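Local coordinates for DNA annealing helicase and endonuclease ZRANB3 (Homo sapiens, PDB 5MKW), which anneals DNA strands as an ATP-dependent helicase and cuts DNA as an endonuclease to maintain genome stability at stalled replication forks, the chain here being its HNH nuclease domain, at residues G18-C23 with T97-E102; A48-K53 with G69-V74. One frame throughout, in Å; residues are numbered along the deposited sequence.

Interaction 1. Residues G18-C23 with T97-E102. With ZN (zinc ion), chain C.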
loop_
_atom_site.group_PDB
_atom_site.type_symbol
_atom_site.label_atom_id
_atom_site.label_comp_id
_atom_site.label_asym_id
_atom_site.label_seq_id
_atom_site.Cartn_x
_atom_site.Cartn_y
_atom_site.Cartn_z
ATOM N N GLY A 18 4.779 -1.710 -9.737
ATOM C CA GLY A 18 3.572 -1.337 -9.041
ATOM C C GLY A 18 2.529 -2.433 -9.028
ATOM O O GLY A 18 1.343 -2.143 -8.842
ATOM N N VAL A 19 2.975 -3.693 -9.132
ATOM C CA VAL A 19 2.082 -4.876 -9.054
ATOM C C VAL A 19 2.145 -5.528 -7.691
ATOM O O VAL A 19 3.254 -5.750 -7.150
ATOM C CB VAL A 19 2.488 -5.947 -10.081
ATOM C CG1 VAL A 19 1.551 -7.153 -9.980
ATOM C CG2 VAL A 19 2.437 -5.348 -11.475
ATOM N N CYS A 20 1.008 -5.626 -7.028
ATOM C CA CYS A 20 0.991 -6.122 -5.637
ATOM C C CYS A 20 1.443 -7.573 -5.612
ATOM O O CYS A 20 0.943 -8.405 -6.408
ATOM C CB CYS A 20 -0.410 -6.060 -5.043
ATOM S SG CYS A 20 -0.512 -6.647 -3.328
ATOM N N GLN A 21 2.378 -7.877 -4.717
ATOM C CA GLN A 21 2.968 -9.214 -4.691
ATOM C C GLN A 21 2.124 -10.209 -3.918
ATOM O O GLN A 21 2.363 -11.398 -4.016
ATOM C CB GLN A 21 4.374 -9.158 -4.132
ATOM C CG GLN A 21 5.304 -8.331 -4.982
ATOM C CD GLN A 21 5.391 -8.858 -6.432
ATOM O OE1 GLN A 21 5.942 -9.919 -6.676
ATOM N NE2 GLN A 21 4.852 -8.107 -7.380
ATOM N N LEU A 22 1.085 -9.726 -3.231
ATOM C CA LEU A 22 0.141 -10.611 -2.532
ATOM C C LEU A 22 -1.088 -10.943 -3.357
ATOM O O LEU A 22 -1.481 -12.101 -3.400
ATOM C CB LEU A 22 -0.275 -10.042 -1.179
ATOM C CG LEU A 22 0.895 -9.787 -0.232
ATOM C CD1 LEU A 22 0.452 -9.368 1.152
ATOM C CD2 LEU A 22 1.830 -10.998 -0.171
ATOM N N CYS A 23 -1.720 -9.935 -3.968
ATOM C CA CYS A 23 -2.978 -10.141 -4.655
ATOM C C CYS A 23 -2.909 -9.906 -6.163
ATOM O O CYS A 23 -3.866 -10.199 -6.857
ATOM C CB CYS A 23 -4.070 -9.248 -4.041
ATOM S SG CYS A 23 -3.945 -7.518 -4.520
ATOM N N THR A 97 -2.481 -0.757 -1.648
ATOM C CA THR A 97 -2.793 -0.101 -0.383
ATOM C C THR A 97 -3.813 -0.849 0.470
ATOM O O THR A 97 -3.799 -0.718 1.663
ATOM C CB THR A 97 -3.178 1.364 -0.597
ATOM O OG1 THR A 97 -4.016 1.479 -1.761
ATOM C CG2 THR A 97 -1.877 2.184 -0.789
ATOM N N VAL A 98 -4.643 -1.684 -0.134
ATOM C CA VAL A 98 -5.585 -2.497 0.602
ATOM C C VAL A 98 -4.825 -3.618 1.345
ATOM O O VAL A 98 -4.988 -3.815 2.536
ATOM C CB VAL A 98 -6.679 -3.070 -0.322
ATOM C CG1 VAL A 98 -7.465 -4.182 0.368
ATOM C CG2 VAL A 98 -7.631 -1.960 -0.780
ATOM N N CYS A 99 -3.932 -4.289 0.657
ATOM C CA CYS A 99 -3.070 -5.258 1.356
ATOM C C CYS A 99 -2.163 -4.610 2.419
ATOM O O CYS A 99 -1.871 -5.192 3.460
ATOM C CB CYS A 99 -2.209 -6.013 0.354
ATOM S SG CYS A 99 -3.162 -7.146 -0.718
ATOM N N HIS A 100 -1.642 -3.444 2.111
ATOM C CA HIS A 100 -0.777 -2.765 3.037
ATOM C C HIS A 100 -1.546 -2.410 4.330
ATOM O O HIS A 100 -1.016 -2.536 5.422
ATOM C CB HIS A 100 -0.216 -1.521 2.425
ATOM C CG HIS A 100 0.713 -0.797 3.321
ATOM N ND1 HIS A 100 0.497 0.504 3.722
ATOM C CD2 HIS A 100 1.922 -1.151 3.810
ATOM C CE1 HIS A 100 1.549 0.927 4.389
ATOM N NE2 HIS A 100 2.362 -0.098 4.568
ATOM N N LYS A 101 -2.771 -1.913 4.179
ATOM C CA LYS A 101 -3.607 -1.607 5.339
ATOM C C LYS A 101 -4.047 -2.824 6.186
ATOM O O LYS A 101 -4.077 -2.724 7.425
ATOM C CB LYS A 101 -4.818 -0.812 4.894
ATOM C CG LYS A 101 -4.446 0.616 4.588
ATOM C CD LYS A 101 -5.644 1.392 4.147
ATOM C CE LYS A 101 -5.201 2.622 3.399
ATOM N NZ LYS A 101 -4.563 3.589 4.309
ATOM N N GLU A 102 -4.357 -3.952 5.539
ATOM C CA GLU A 102 -4.571 -5.213 6.271
ATOM C C GLU A 102 -3.332 -5.584 7.074
ATOM O O GLU A 102 -3.422 -5.998 8.228
ATOM C CB GLU A 102 -4.902 -6.370 5.350
ATOM C CG GLU A 102 -6.235 -6.273 4.638
ATOM C CD GLU A 102 -6.364 -7.287 3.479
ATOM O OE1 GLU A 102 -5.543 -8.219 3.389
ATOM O OE2 GLU A 102 -7.328 -7.197 2.709
HETATM ZN ZN ZN C . -2.806 -6.392 -2.860
#

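Interaction 2. Residues A48-K53 with G69-V74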
loop_
_atom_site.group_PDB
_atom_site.type_symbol
_atom_site.label_atom_id
_atom_site.label_comp_id
_atom_site.label_asym_id
_atom_site.label_seq_id
_atom_site.Cartn_x
_atom_site.Cartn_y
_atom_site.Cartn_z
ATOM N N ALA A 48 -15.698 0.635 -8.221
ATOM C CA ALA A 48 -15.908 -0.510 -9.100
ATOM C C ALA A 48 -14.809 -1.541 -8.996
ATOM O O ALA A 48 -14.917 -2.569 -9.639
ATOM C CB ALA A 48 -16.021 -0.057 -10.545
ATOM N N THR A 49 -13.773 -1.299 -8.191
ATOM C CA THR A 49 -12.654 -2.234 -8.127
ATOM C C THR A 49 -12.089 -2.350 -6.711
ATOM O O THR A 49 -12.736 -1.936 -5.764
ATOM C CB THR A 49 -11.614 -1.898 -9.229
ATOM O OG1 THR A 49 -10.748 -2.995 -9.386
ATOM C CG2 THR A 49 -10.840 -0.662 -8.948
ATOM N N TRP A 50 -10.934 -2.982 -6.570
ATOM C CA TRP A 50 -10.328 -3.348 -5.265
ATOM C C TRP A 50 -10.121 -2.167 -4.344
ATOM O O TRP A 50 -10.121 -2.323 -3.125
ATOM C CB TRP A 50 -8.966 -4.049 -5.488
ATOM C CG TRP A 50 -7.937 -3.185 -6.234
ATOM C CD1 TRP A 50 -7.657 -3.211 -7.566
ATOM C CD2 TRP A 50 -7.011 -2.278 -5.659
ATOM N NE1 TRP A 50 -6.625 -2.340 -7.862
ATOM C CE2 TRP A 50 -6.234 -1.742 -6.698
ATOM C CE3 TRP A 50 -6.715 -1.911 -4.358
ATOM C CZ2 TRP A 50 -5.195 -0.855 -6.463
ATOM C CZ3 TRP A 50 -5.778 -0.929 -4.143
ATOM C CH2 TRP A 50 -4.990 -0.450 -5.180
ATOM N N THR A 51 -9.967 -0.977 -4.908
ATOM C CA THR A 51 -9.892 0.270 -4.097
ATOM C C THR A 51 -11.175 0.568 -3.237
ATOM O O THR A 51 -11.138 1.320 -2.249
ATOM C CB THR A 51 -9.645 1.482 -5.031
ATOM O OG1 THR A 51 -10.457 1.343 -6.212
ATOM C CG2 THR A 51 -8.192 1.558 -5.435
ATOM N N SER A 52 -12.285 -0.067 -3.586
ATOM C CA SER A 52 -13.531 0.143 -2.841
ATOM C C SER A 52 -13.398 -0.210 -1.370
ATOM O O SER A 52 -14.185 0.263 -0.529
ATOM C CB SER A 52 -14.655 -0.695 -3.433
ATOM O OG SER A 52 -14.434 -2.079 -3.187
ATOM N N LYS A 53 -12.370 -0.980 -1.045
ATOM C CA LYS A 53 -12.127 -1.379 0.323
ATOM C C LYS A 53 -11.260 -0.417 1.128
ATOM O O LYS A 53 -11.062 -0.621 2.298
ATOM C CB LYS A 53 -11.497 -2.758 0.348
ATOM C CG LYS A 53 -12.469 -3.846 -0.048
ATOM C CD LYS A 53 -11.790 -5.208 0.066
ATOM C CE LYS A 53 -12.798 -6.350 -0.001
ATOM N NZ LYS A 53 -12.275 -7.544 0.719
ATOM N N GLY A 69 1.297 6.832 -4.062
ATOM C CA GLY A 69 1.186 6.288 -2.727
ATOM C C GLY A 69 -0.210 5.942 -2.221
ATOM O O GLY A 69 -0.339 5.188 -1.272
ATOM N N HIS A 70 -1.256 6.437 -2.873
ATOM C CA HIS A 70 -2.605 5.991 -2.565
ATOM C C HIS A 70 -2.897 4.605 -3.057
ATOM O O HIS A 70 -3.870 3.978 -2.607
ATOM C CB HIS A 70 -3.666 6.929 -3.165
ATOM C CG HIS A 70 -3.712 8.271 -2.540
ATOM N ND1 HIS A 70 -3.898 9.413 -3.280
ATOM C CD2 HIS A 70 -3.671 8.657 -1.234
ATOM C CE1 HIS A 70 -3.980 10.449 -2.464
ATOM N NE2 HIS A 70 -3.878 10.012 -1.219
ATOM N N PHE A 71 -2.137 4.159 -4.044
ATOM C CA PHE A 71 -2.410 2.902 -4.741
ATOM C C PHE A 71 -1.465 1.752 -4.323
ATOM O O PHE A 71 -1.894 0.592 -4.249
ATOM C CB PHE A 71 -2.342 3.159 -6.255
ATOM C CG PHE A 71 -3.433 4.059 -6.758
ATOM C CD1 PHE A 71 -3.332 5.437 -6.611
ATOM C CD2 PHE A 71 -4.631 3.528 -7.167
ATOM C CE1 PHE A 71 -4.382 6.275 -7.000
ATOM C CE2 PHE A 71 -5.676 4.342 -7.535
ATOM C CZ PHE A 71 -5.548 5.734 -7.473
ATOM N N TRP A 72 -0.174 2.043 -4.151
ATOM C CA TRP A 72 0.793 1.018 -3.717
ATOM C C TRP A 72 1.862 1.602 -2.796
ATOM O O TRP A 72 2.147 2.799 -2.828
ATOM C CB TRP A 72 1.454 0.256 -4.904
ATOM C CG TRP A 72 2.258 1.058 -5.824
ATOM C CD1 TRP A 72 1.817 1.724 -6.925
ATOM C CD2 TRP A 72 3.675 1.277 -5.766
ATOM N NE1 TRP A 72 2.858 2.374 -7.551
ATOM C CE2 TRP A 72 4.015 2.095 -6.875
ATOM C CE3 TRP A 72 4.688 0.831 -4.922
ATOM C CZ2 TRP A 72 5.319 2.497 -7.146
ATOM C CZ3 TRP A 72 6.013 1.276 -5.168
ATOM C CH2 TRP A 72 6.306 2.067 -6.307
ATOM N N GLN A 73 2.441 0.716 -1.990
ATOM C CA GLN A 73 3.448 1.017 -0.983
ATOM C C GLN A 73 4.502 -0.103 -1.033
ATOM O O GLN A 73 4.155 -1.244 -1.341
ATOM C CB GLN A 73 2.806 0.976 0.415
ATOM C CG GLN A 73 1.854 2.114 0.722
ATOM C CD GLN A 73 2.607 3.433 0.850
ATOM O OE1 GLN A 73 3.726 3.450 1.377
ATOM N NE2 GLN A 73 2.116 4.478 0.188
ATOM N N VAL A 74 5.762 0.226 -0.699
ATOM C CA VAL A 74 6.785 -0.780 -0.421
ATOM C C VAL A 74 6.678 -1.254 1.018
ATOM O O VAL A 74 6.493 -0.438 1.936
ATOM C CB VAL A 74 8.189 -0.189 -0.641
ATOM C CG1 VAL A 74 9.272 -1.182 -0.259
ATOM C CG2 VAL A 74 8.335 0.220 -2.090
#

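Interaction 1. Residues G18-C23 with T97-E102
The loop carrying Leu22 comes closest to the first turn of helix 97-118 at Cys99, where the two CA atoms are 7.4 Å apart, and no hydrogen bond crosses between the segments. A zinc ion bridges them instead, in a four-cysteine site made of two CxxC pairs: Cys20 and Cys23 from the loop, Cys96 at the end of strand 92-96 and Cys99 in the first turn of the helix. The ion thus joins the loop after helix 5-16 to a strand-helix junction far away in sequence. Cys20 SG binds the metal at 2.4 Å, Cys23 SG and Cys99 SG at 2.3 Å. Different rotations turn both loop sulfurs onto the same ion: in Cys20 SG points opposite the backbone N (chi1 -180°), whereas in Cys23 it sits between N and the carbonyl carbon (chi1 76°). Cysteine suits all these places because a soft thiolate binds zinc firmly on a short side chain. Leu22 adds an apolar flank, its CB 4.1 Å from Cys99 SG. The sulfur of Cys20 is also gripped from its own loop, which probably tempers its negative charge: Leu22 N donates to Cys20 SG at 3.5 Å, and Cys23 N donates to the same SG at 3.6 Å.

Interaction 2. Residues A48-K53 with G69-V74
Trp50 and Phe71 meet where the short 3-10 turn 50-53 faces the lead-in to strand 72-76, in a buried part of the HNH domain. The indole comes edge-on: its CH2 lies 3.4 Å from Phe71 O, with that oxygen near the ring plane, so the polarised C-H rim rather than the pi face meets the carbonyl. The same oxygen accepts a hydrogen bond from Thr97 N. CG of Trp50 stands between the backbone N and the carbonyl carbon (chi1 60°); the side chain does not set out toward the other segment, but the indole's far corner reaches it. In Phe71, CG lies beside the backbone N (chi1 -67°), and its ring is only brushed: Trp50 CH2 is 4.5 Å from Phe71 CD2, and Thr51 CG2 is 4.3 Å from Phe71 CE2, both approaching obliquely. Thr51 serves two neighbours, since its methyl CG2 also lies 3.6 Å above one face of the Trp50 ring, toward the rim, while its OG1 hydrogen-bonds to Leu46 O of helix 39-47. A branched residue with one methyl and one hydroxyl thus fits a place between aromatic rings and a helix end. Ser52 tightens the turn, its N and OG reaching Thr49 O from opposite faces of the carbonyl plane. With no hydrogen bond between the segments, the contact combines loose apolar packing with a probable weak electrostatic attraction between the indole C-H edge and the carbonyl oxygen.

The two contacts differ in both place and chemistry. Interaction 1 is partly buried and rests on metal coordination, with Leu22 and Cys23 exposed; interaction 2 is buried and mostly apolar, with one indole C-H edge against a carbonyl oxygen. Their centres are about 8 Å apart, and both segments of interaction 2 fall between 18-23 and 97-102 in the sequence. Helix 97-118 connects them: Thr97 N probably bonds to Phe71 O at 3.0 Å and Thr97 OG1 to His70 O at 2.6 Å, while Val98 CG2 packs on Trp50 O. Phe71 O therefore meets both a backbone N-H and the indole edge, tying the start of the zinc-anchored helix to the aromatic packing.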